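Local coordinates for protein NS6 protease (Murine norovirus 1, PDB 4ASH) that is a trypsin-like cysteine protease that probably cleaves the viral polyprotein into its mature proteins, at residues A34-K37 with G38-I41; G135-P138 with G139-G142. The protein carries 1 engineered substitution. One frame throughout, in Å; residues are numbered along the deposited sequence.

Interaction 1. Residues A34-K37 with G38-I41; sequences APPK and GTEI
A type II beta turn running from Pro36 to Thr39 brings Thr39 back against the carbonyl of Pro36, reversing the chain in the loop between strands 26-30 and 49-54. The usual backbone bond of such a turn is weak here: Thr39 N lies 3.2 Å from Pro36 O, and its N-H points well off the oxygen, at 123°. The threonine hydroxyl adds a second, shorter bond to the same oxygen, with Thr39 OG1 and Pro36 O 2.6 Å apart. The hydroxyl comes in at a C=O...donor angle of 136°, only slightly tilted from the carbonyl plane. With chi1 at -61°, OG1 stands beside the backbone N of Thr39, and both donors of this one residue therefore reach the single acceptor. The hydroxyl also lies against the Pro36 ring, with Thr39 OG1 3.6 Å from Pro36 CD, and the two side chains run at a slant to each other. Pro35 CB is met by both branches of the threonine, 3.9 Å from Thr39 OG1 and 4.0 Å from Thr39 CG2. Pro35, just before the turn, thus packs against the side chain of its last residue. Further on, Pro35 CG makes a loose apolar contact with Ile41 CG2, at 4.4 Å. Ile41 and Pro35 both lie on Phe14 of strand 11-14, and Ile41 also covers Tyr60 and Phe62 of strand 57-62, so the foot of the loop rests on the five-stranded antiparallel sheet while the bend itself faces solvent. Lys37 and Gly38 occupy the two corner positions, the glycine with positive phi. An extended corner residue followed by a glycine in the left-handed region is the classic type II beta turn, here in a connecting loop of a trypsin-like protease.

Interaction 2. Residues G135-P138 with G139-G142; sequences GTIP and GDAG. Engineered in segment 139-142: Ala141 (natural residue Cys).
Asp140 folds its side chain back over Ile137, the residue three places earlier. Its CB sits 3.4 Å from Ile137 O, close beside the backbone bond that closes this type II beta turn, Asp140 N to Ile137 O at 3.0 Å. Asp140 CG stays close to the same oxygen, 3.3 Å from Ile137 O; chi1 of -70° places it beside the backbone N of Asp140 and turns the carboxylate toward the incoming chain. There Asp140 OD2 accepts the N-H of Ile137 in a nearly straight bond, 2.7 Å from Ile137 N. The N-H arrives from above the carboxylate plane, 58° out of it. Residues 139-142 read Gly-Asp-Ala-Gly, with Ala141 an engineered replacement of the natural cysteine; Gly-Asp-Cys-Gly is the motif that holds the nucleophile in related chymotrypsin-like cysteine proteases, and Ala141 lies against His32, consistent with an active-site position. Gly139, with positive phi, takes the second corner of the turn after Pro138. Returning to the carboxylate, Asp140 OD2 also comes within 3.1 Å of Thr136 CA, and it forms a salt bridge with Arg91, whose NH2 additionally bonds Gly135 O. The cation and the Ile137 amide would both tend to stabilise the ionised aspartate. The other oxygen, Asp140 OD1, lies 3.6 Å from Ile137 CG1.

In the fold
Interactions 1 and 2 are both type II turns with a glycine at the second corner and both belong to surface loops, but their centres lie 21 Å apart and they do not touch. Interaction 1 is the more peripheral, its centre about 18 Å from the centre of the chain, against about 11 Å for interaction 2, and rests on the five-stranded sheet through apolar side chains. Interaction 2, in the loop between strands 114-123 and 144-149, borders strand 152-162 of the other sheet. A neutral hydroxyl reinforces a weak turn bond in the first; in the second the turn bond is sound, and a buried carboxylate with an arginine partner adds a charged element next to the probable active site.

Interaction 1. Residues A34-K37 with G38-I41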
# COMPACT_ATOMS: atom_id res chain seq x y z
N ALA A 34 -6.96 9.46 -1.16
CA ALA A 34 -8.30 9.09 -0.71
C ALA A 34 -9.32 10.20 -0.91
O ALA A 34 -8.98 11.38 -0.86
CB ALA A 34 -8.27 8.66 0.74
N PRO A 35 -10.59 9.82 -1.11
CA PRO A 35 -11.67 10.80 -1.12
C PRO A 35 -11.69 11.51 0.23
O PRO A 35 -11.19 10.96 1.21
CB PRO A 35 -12.93 9.94 -1.25
CG PRO A 35 -12.46 8.68 -1.90
CD PRO A 35 -11.07 8.45 -1.35
N PRO A 36 -12.27 12.71 0.28
CA PRO A 36 -12.31 13.49 1.52
C PRO A 36 -13.00 12.72 2.63
O PRO A 36 -13.96 11.98 2.37
CB PRO A 36 -13.14 14.72 1.13
CG PRO A 36 -12.99 14.83 -0.35
CD PRO A 36 -12.93 13.42 -0.84
N LYS A 37 -12.50 12.87 3.84
CA LYS A 37 -13.12 12.24 5.00
C LYS A 37 -14.61 12.59 5.01
O LYS A 37 -15.00 13.71 4.68
CB LYS A 37 -12.43 12.71 6.28
CG LYS A 37 -12.85 11.95 7.52
CD LYS A 37 -11.79 12.09 8.61
CE LYS A 37 -12.41 11.95 10.00
NZ LYS A 37 -13.35 13.08 10.29
N GLY A 38 -15.44 11.61 5.37
CA GLY A 38 -16.87 11.81 5.37
C GLY A 38 -17.56 11.54 4.04
O GLY A 38 -18.72 11.90 3.86
N THR A 39 -16.84 10.90 3.11
CA THR A 39 -17.42 10.52 1.82
C THR A 39 -17.99 9.10 1.89
O THR A 39 -17.37 8.20 2.44
CB THR A 39 -16.35 10.56 0.69
OG1 THR A 39 -15.84 11.88 0.54
CG2 THR A 39 -16.92 10.09 -0.64
N GLU A 40 -19.17 8.90 1.31
CA GLU A 40 -19.71 7.56 1.18
C GLU A 40 -18.85 6.75 0.21
O GLU A 40 -18.56 7.20 -0.90
CB GLU A 40 -21.18 7.60 0.72
CG GLU A 40 -21.74 6.24 0.38
CD GLU A 40 -23.19 6.31 -0.08
OE1 GLU A 40 -23.87 7.32 0.22
OE2 GLU A 40 -23.65 5.36 -0.74
N ILE A 41 -18.41 5.56 0.63
CA ILE A 41 -17.58 4.72 -0.24
C ILE A 41 -18.08 3.28 -0.28
O ILE A 41 -18.53 2.75 0.73
CB ILE A 41 -16.11 4.74 0.18
CG1 ILE A 41 -15.98 4.34 1.66
CG2 ILE A 41 -15.48 6.11 -0.07
CD1 ILE A 41 -14.55 4.23 2.14

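Interaction 2. Residues G135-P138 with G139-G142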
# COMPACT_ATOMS: atom_id res chain seq x y z
N GLY A 135 8.43 1.74 -14.73
CA GLY A 135 8.28 1.70 -13.30
C GLY A 135 6.93 2.23 -12.90
O GLY A 135 5.94 2.05 -13.62
N THR A 136 6.86 2.88 -11.74
CA THR A 136 5.62 3.49 -11.28
C THR A 136 5.49 4.87 -11.88
O THR A 136 6.49 5.52 -12.25
CB THR A 136 5.55 3.57 -9.74
OG1 THR A 136 6.66 4.33 -9.24
CG2 THR A 136 5.56 2.18 -9.12
N ILE A 137 4.24 5.32 -12.01
CA ILE A 137 3.93 6.61 -12.58
C ILE A 137 2.90 7.35 -11.74
O ILE A 137 2.24 6.75 -10.90
CB ILE A 137 3.37 6.47 -14.00
CG1 ILE A 137 2.04 5.70 -13.97
CG2 ILE A 137 4.38 5.78 -14.91
CD1 ILE A 137 1.37 5.59 -15.34
N PRO A 138 2.76 8.67 -11.96
CA PRO A 138 1.66 9.38 -11.29
C PRO A 138 0.34 8.68 -11.55
O PRO A 138 -0.02 8.41 -12.71
CB PRO A 138 1.67 10.75 -11.97
CG PRO A 138 3.10 10.94 -12.32
CD PRO A 138 3.60 9.59 -12.75
N GLY A 139 -0.37 8.37 -10.48
CA GLY A 139 -1.64 7.68 -10.57
C GLY A 139 -1.57 6.31 -9.90
O GLY A 139 -2.62 5.73 -9.61
N ASP A 140 -0.36 5.81 -9.67
CA ASP A 140 -0.15 4.46 -9.12
C ASP A 140 -0.27 4.39 -7.61
O ASP A 140 -0.36 3.29 -7.06
CB ASP A 140 1.21 3.88 -9.50
CG ASP A 140 1.35 3.54 -10.97
OD1 ASP A 140 0.34 3.49 -11.72
OD2 ASP A 140 2.50 3.29 -11.37
N ALA A 141 -0.26 5.53 -6.92
CA ALA A 141 -0.29 5.51 -5.45
C ALA A 141 -1.50 4.75 -4.90
O ALA A 141 -2.62 4.88 -5.40
CB ALA A 141 -0.24 6.91 -4.86
N GLY A 142 -1.24 3.97 -3.85
CA GLY A 142 -2.26 3.14 -3.24
C GLY A 142 -2.14 1.67 -3.57
O GLY A 142 -2.70 0.83 -2.86